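Local coordinates for polysaccharide deacetylase (Streptococcus pyogenes, PDB 6DQ3), which removes N-acetyl groups from the linkage unit of streptococcal cell wall rhamnopolysaccharides, as a zinc-dependent enzyme of the carbohydrate esterase 4 family, at residues P10-H15 / Q42-E47; I213-N218 / E222-T227. All coordinates share one frame; numbering follows the deposited sequence.

Interaction 1 of 2, residues P10-H15 / Q42-E47. With ACT (acetate ion), chain C.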
loop_
_atom_site.group_PDB
_atom_site.type_symbol
_atom_site.label_atom_id
_atom_site.label_comp_id
_atom_site.label_asym_id
_atom_site.label_seq_id
_atom_site.Cartn_x
_atom_site.Cartn_y
_atom_site.Cartn_z
ATOM N N PRO A 10 9.005 6.481 5.719
ATOM C CA PRO A 10 8.875 5.018 5.717
ATOM C C PRO A 10 7.523 4.601 5.156
ATOM O O PRO A 10 6.474 5.059 5.615
ATOM C CB PRO A 10 9.020 4.637 7.196
ATOM C CG PRO A 10 8.574 5.861 7.943
ATOM C CD PRO A 10 8.967 7.049 7.081
ATOM N N ILE A 11 7.558 3.747 4.144
ATOM C CA ILE A 11 6.360 3.225 3.499
ATOM C C ILE A 11 6.329 1.733 3.802
ATOM O O ILE A 11 7.051 0.950 3.178
ATOM C CB ILE A 11 6.355 3.482 1.990
ATOM C CG1 ILE A 11 6.485 4.973 1.677
ATOM C CG2 ILE A 11 5.080 2.920 1.366
ATOM C CD1 ILE A 11 6.714 5.237 0.203
ATOM N N LEU A 12 5.503 1.334 4.764
ATOM C CA LEU A 12 5.456 -0.057 5.180
ATOM C C LEU A 12 4.620 -0.868 4.203
ATOM O O LEU A 12 3.545 -0.438 3.773
ATOM C CB LEU A 12 4.881 -0.174 6.592
ATOM C CG LEU A 12 5.598 0.645 7.669
ATOM C CD1 LEU A 12 5.018 0.314 9.046
ATOM C CD2 LEU A 12 7.098 0.427 7.641
ATOM N N MET A 13 5.128 -2.042 3.848
ATOM C CA MET A 13 4.450 -2.943 2.926
ATOM C C MET A 13 3.990 -4.174 3.694
ATOM O O MET A 13 4.803 -5.036 4.046
ATOM C CB MET A 13 5.354 -3.343 1.763
ATOM C CG MET A 13 4.717 -4.385 0.847
ATOM S SD MET A 13 5.716 -4.810 -0.590
ATOM C CE MET A 13 7.235 -5.339 0.188
ATOM N N TYR A 14 2.686 -4.246 3.938
ATOM C CA TYR A 14 2.007 -5.401 4.507
ATOM C C TYR A 14 1.331 -6.201 3.397
ATOM O O TYR A 14 1.025 -5.681 2.325
ATOM C CB TYR A 14 0.933 -4.970 5.517
ATOM C CG TYR A 14 1.430 -4.405 6.823
ATOM C CD1 TYR A 14 1.651 -3.047 6.969
ATOM C CD2 TYR A 14 1.652 -5.227 7.918
ATOM C CE1 TYR A 14 2.101 -2.520 8.163
ATOM C CE2 TYR A 14 2.097 -4.713 9.116
ATOM C CZ TYR A 14 2.323 -3.359 9.234
ATOM O OH TYR A 14 2.766 -2.844 10.426
ATOM N N HIS A 15 1.072 -7.478 3.678
ATOM C CA HIS A 15 0.239 -8.294 2.805
ATOM C C HIS A 15 -0.803 -8.975 3.683
ATOM O O HIS A 15 -1.802 -8.349 4.059
ATOM C CB HIS A 15 1.086 -9.283 2.007
ATOM C CG HIS A 15 1.698 -8.676 0.780
ATOM N ND1 HIS A 15 2.805 -7.856 0.830
ATOM C CD2 HIS A 15 1.340 -8.747 -0.524
ATOM C CE1 HIS A 15 3.114 -7.461 -0.394
ATOM N NE2 HIS A 15 2.244 -7.991 -1.235
ATOM N N GLN A 42 0.303 0.050 18.009
ATOM C CA GLN A 42 0.375 0.651 19.332
ATOM C C GLN A 42 1.690 1.397 19.523
ATOM O O GLN A 42 1.710 2.526 20.025
ATOM C CB GLN A 42 0.212 -0.426 20.402
ATOM C CG GLN A 42 0.297 0.094 21.825
ATOM C CD GLN A 42 0.313 -1.028 22.848
ATOM O OE1 GLN A 42 0.553 -2.187 22.510
ATOM N NE2 GLN A 42 0.056 -0.691 24.106
ATOM N N LYS A 43 2.804 0.777 19.122
ATOM C CA LYS A 43 4.110 1.399 19.321
ATOM C C LYS A 43 4.283 2.624 18.427
ATOM O O LYS A 43 4.857 3.633 18.855
ATOM C CB LYS A 43 5.212 0.372 19.067
ATOM C CG LYS A 43 6.612 0.836 19.414
ATOM C CD LYS A 43 6.834 0.960 20.911
ATOM C CE LYS A 43 8.162 1.643 21.186
ATOM N NZ LYS A 43 8.577 1.524 22.611
ATOM N N MET A 44 3.794 2.561 17.186
ATOM C CA MET A 44 3.836 3.741 16.327
ATOM C C MET A 44 3.020 4.879 16.926
ATOM O O MET A 44 3.449 6.039 16.908
ATOM C CB MET A 44 3.323 3.401 14.930
ATOM C CG MET A 44 4.237 2.487 14.135
ATOM S SD MET A 44 3.599 2.166 12.484
ATOM C CE MET A 44 3.745 0.380 12.413
ATOM N N LYS A 45 1.838 4.568 17.464
ATOM C CA LYS A 45 0.992 5.602 18.047
ATOM C C LYS A 45 1.666 6.232 19.260
ATOM O O LYS A 45 1.705 7.461 19.398
ATOM C CB LYS A 45 -0.364 5.005 18.427
ATOM C CG LYS A 45 -1.481 6.030 18.608
ATOM C CD LYS A 45 -1.928 6.585 17.255
ATOM C CE LYS A 45 -3.140 7.506 17.374
ATOM N NZ LYS A 45 -3.539 8.050 16.042
ATOM N N ASP A 46 2.219 5.397 20.145
ATOM C CA ASP A 46 2.891 5.905 21.336
ATOM C C ASP A 46 4.078 6.790 20.971
ATOM O O ASP A 46 4.374 7.767 21.673
ATOM C CB ASP A 46 3.352 4.735 22.210
ATOM C CG ASP A 46 2.200 4.026 22.908
ATOM O OD1 ASP A 46 1.061 4.533 22.856
ATOM O OD2 ASP A 46 2.440 2.959 23.514
ATOM N N GLU A 47 4.782 6.452 19.894
ATOM C CA GLU A 47 5.907 7.245 19.416
ATOM C C GLU A 47 5.469 8.488 18.656
ATOM O O GLU A 47 6.329 9.221 18.153
ATOM C CB GLU A 47 6.806 6.379 18.531
ATOM C CG GLU A 47 7.645 5.380 19.314
ATOM C CD GLU A 47 8.813 6.043 20.020
ATOM O OE1 GLU A 47 9.562 6.778 19.346
ATOM O OE2 GLU A 47 8.973 5.841 21.243
HETATM C C ACT C . 2.696 -7.202 -4.848
HETATM O O ACT C . 1.920 -7.437 -3.900
HETATM O OXT ACT C . 2.534 -7.546 -6.034
HETATM C CH3 ACT C . 3.883 -6.444 -4.526
#
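A single methyl group, CE of Met44, makes the closest approach to both Leu12 and Tyr14 where the end of helix 34-46 meets strand 8-14, a strand of the mixed central sheet of the carbohydrate esterase 4 fold, parallel to its neighbours 71-77 and 210-214. The long Met44 side chain spans the gap from helix to strand: Leu12 and Met44 meet end-on, and Leu12 CD1 comes to 3.6 Å from Met44 CE. The sulfur stands slightly further back, with Met44 SD 4.2 Å from Leu12 CD1. The thioether chain runs extended through chi2 (-178°) and bends at its last torsion, chi3 -131°, which swings the methyl toward the Tyr14 hydroxyl.

The Tyr14 and Met44 side chains point at each other from opposing sides of the contact, with Tyr14 OH 3.9 Å from Met44 CE. That oxygen has its polar partner in Gln40, one turn earlier in the helix, while the ring stacks on Phe76 and meets Phe37 edge to face. The hydroxyl oxygen thus both touches Met44 CE and hydrogen-bonds to Gln40.

Beyond the end of the strand the chain turns from core to active-site region. His15 binds an acetate ion, probably from the crystallisation liquor, which is also held by the backbone N of Ser174. His15 NE2 donates to acetate O at 2.7 Å, with an N-H...O angle of 167°.

Interaction 2 of 2, residues I213-N218 / E222-T227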
loop_
_atom_site.group_PDB
_atom_site.type_symbol
_atom_site.label_atom_id
_atom_site.label_comp_id
_atom_site.label_asym_id
_atom_site.label_seq_id
_atom_site.Cartn_x
_atom_site.Cartn_y
_atom_site.Cartn_z
ATOM N N ILE A 213 9.272 -0.705 2.904
ATOM C CA ILE A 213 9.835 -1.521 3.976
ATOM C C ILE A 213 8.947 -2.749 4.111
ATOM O O ILE A 213 7.771 -2.632 4.476
ATOM C CB ILE A 213 9.918 -0.745 5.298
ATOM C CG1 ILE A 213 10.908 0.414 5.175
ATOM C CG2 ILE A 213 10.294 -1.687 6.439
ATOM C CD1 ILE A 213 10.740 1.477 6.253
ATOM N N ARG A 214 9.495 -3.925 3.812
ATOM C CA ARG A 214 8.723 -5.157 3.913
ATOM C C ARG A 214 8.547 -5.527 5.380
ATOM O O ARG A 214 9.518 -5.559 6.145
ATOM C CB ARG A 214 9.409 -6.297 3.158
ATOM C CG ARG A 214 8.602 -7.598 3.169
ATOM C CD ARG A 214 9.332 -8.753 2.496
ATOM N NE ARG A 214 9.547 -8.544 1.065
ATOM C CZ ARG A 214 8.621 -8.730 0.129
ATOM N NH1 ARG A 214 7.397 -9.115 0.464
ATOM N NH2 ARG A 214 8.917 -8.521 -1.146
ATOM N N ILE A 215 7.307 -5.801 5.772
ATOM C CA ILE A 215 7.011 -6.223 7.138
ATOM C C ILE A 215 7.243 -7.725 7.239
ATOM O O ILE A 215 6.567 -8.515 6.572
ATOM C CB ILE A 215 5.574 -5.857 7.534
ATOM C CG1 ILE A 215 5.357 -4.347 7.421
ATOM C CG2 ILE A 215 5.279 -6.356 8.944
ATOM C CD1 ILE A 215 6.265 -3.514 8.303
ATOM N N LEU A 216 8.203 -8.115 8.043
ATOM C CA LEU A 216 8.479 -9.522 8.275
ATOM C C LEU A 216 7.639 -10.033 9.443
ATOM O O LEU A 216 7.296 -9.264 10.346
ATOM C CB LEU A 216 9.958 -9.725 8.579
ATOM C CG LEU A 216 10.920 -9.233 7.495
ATOM C CD1 LEU A 216 12.352 -9.234 7.998
ATOM C CD2 LEU A 216 10.786 -10.098 6.249
ATOM N N PRO A 217 7.270 -11.317 9.452
ATOM C CA PRO A 217 6.468 -11.819 10.584
ATOM C C PRO A 217 7.241 -11.876 11.888
ATOM O O PRO A 217 6.626 -11.838 12.962
ATOM C CB PRO A 217 6.033 -13.222 10.132
ATOM C CG PRO A 217 6.243 -13.249 8.654
ATOM C CD PRO A 217 7.395 -12.315 8.374
ATOM N N ASN A 218 8.568 -11.981 11.831
ATOM C CA ASN A 218 9.405 -12.012 13.025
ATOM C C ASN A 218 9.724 -10.620 13.556
ATOM O O ASN A 218 10.526 -10.499 14.487
ATOM C CB ASN A 218 10.710 -12.766 12.729
ATOM C CG ASN A 218 11.496 -12.163 11.565
ATOM O OD1 ASN A 218 11.471 -10.954 11.336
ATOM N ND2 ASN A 218 12.199 -13.015 10.826
ATOM N N GLU A 222 9.748 -3.073 18.540
ATOM C CA GLU A 222 10.980 -2.326 18.776
ATOM C C GLU A 222 11.859 -2.306 17.531
ATOM O O GLU A 222 12.399 -1.256 17.156
ATOM C CB GLU A 222 11.728 -2.941 19.959
ATOM C CG GLU A 222 12.957 -2.175 20.413
ATOM C CD GLU A 222 13.604 -2.787 21.647
ATOM O OE1 GLU A 222 12.869 -3.230 22.556
ATOM O OE2 GLU A 222 14.851 -2.829 21.703
ATOM N N ASN A 223 12.005 -3.451 16.861
ATOM C CA ASN A 223 12.909 -3.509 15.719
ATOM C C ASN A 223 12.306 -2.817 14.500
ATOM O O ASN A 223 13.025 -2.170 13.730
ATOM C CB ASN A 223 13.266 -4.962 15.412
ATOM C CG ASN A 223 14.291 -5.519 16.379
ATOM O OD1 ASN A 223 15.227 -4.824 16.780
ATOM N ND2 ASN A 223 14.118 -6.775 16.764
ATOM N N LEU A 224 10.990 -2.924 14.316
ATOM C CA LEU A 224 10.347 -2.214 13.216
ATOM C C LEU A 224 10.583 -0.711 13.324
ATOM O O LEU A 224 10.970 -0.060 12.346
ATOM C CB LEU A 224 8.853 -2.519 13.195
ATOM C CG LEU A 224 8.027 -1.756 12.158
ATOM C CD1 LEU A 224 8.593 -1.892 10.762
ATOM C CD2 LEU A 224 6.577 -2.238 12.219
ATOM N N LEU A 225 10.354 -0.145 14.510
ATOM C CA LEU A 225 10.504 1.295 14.697
ATOM C C LEU A 225 11.939 1.746 14.439
ATOM O O LEU A 225 12.164 2.810 13.850
ATOM C CB LEU A 225 10.063 1.670 16.110
ATOM C CG LEU A 225 8.589 1.989 16.360
ATOM C CD1 LEU A 225 8.272 3.360 15.757
ATOM C CD2 LEU A 225 7.651 0.940 15.809
ATOM N N GLN A 226 12.925 0.962 14.883
ATOM C CA GLN A 226 14.311 1.288 14.578
ATOM C C GLN A 226 14.560 1.274 13.076
ATOM O O GLN A 226 15.331 2.094 12.566
ATOM C CB GLN A 226 15.248 0.310 15.288
ATOM C CG GLN A 226 15.266 0.476 16.805
ATOM C CD GLN A 226 16.213 -0.490 17.494
ATOM O OE1 GLN A 226 17.231 -0.894 16.927
ATOM N NE2 GLN A 226 15.877 -0.871 18.721
ATOM N N THR A 227 13.905 0.364 12.352
ATOM C CA THR A 227 14.086 0.283 10.909
ATOM C C THR A 227 13.471 1.479 10.199
ATOM O O THR A 227 13.949 1.880 9.133
ATOM C CB THR A 227 13.466 -1.012 10.378
ATOM O OG1 THR A 227 14.184 -2.138 10.895
ATOM C CG2 THR A 227 13.494 -1.044 8.858
HETATM O O HOH W 1 12.534 -8.544 15.354
#
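The chain leaves strand 210-214 as an extended segment and soon returns as helix 221-228, bringing the CA atoms of Ile215 and Leu224 to 8.0 Å and those of Ile213 and Thr227 to 8.3 Å. This is a strand-loop-helix connection at the C-terminal end of the deacetylase fold, and it illustrates how a short link folds a helix back over the strand that precedes it.

One apolar pair and one looser methyl contact make the interface. The Ile215 side chain lies nearly perpendicular to that of Leu224, and the single methyl Ile215 CD1 meets both branches of the leucine, at 3.8 Å from Leu224 CD1 and 4.1 Å from Leu224 CD2. The leucine fork is swung there by a chi1 of 175°, with CG opposite the backbone N; Met44 and Gln40 of helix 34-46 also touch Leu224. Ile213 and Thr227 pass alongside one another, pointing opposite ways, with Ile213 CG2 4.1 Å from Thr227 CG2.

Thr227 divides its two branches between neighbours. While the methyl faces the strand, the hydroxyl turns back to its own helix, so that Asn223 O accepts hydrogen bonds from both the backbone N and OG1 of Thr227, from opposite faces of its plane. At the far end of the contact one water bridges the segments, donating to Asn218 O at 2.9 Å and accepting from Asn223 ND2 at 2.8 Å.

In the fold
Interactions 1 and 2 follow one another along the chain, the first closing before the second opens, yet their centres lie only about 9 Å apart. Strands 8-14 and 210-214 run parallel as neighbours in the central sheet, so N-terminal and C-terminal parts of the deacetylase are joined edge to edge: Met13 N lies 2.8 Å from Ile213 O, and Ile11 O 2.8 Å from Ile213 N, both probable hydrogen bonds. Helices 34-46 and 221-228 touch each other as well, sharing one apolar layer with the sheet, in which Tyr14 packs on Ile215. Both helices thus back the strand that leads to His15, which touches Asp78, a ligand of the zinc held with His133 and His137.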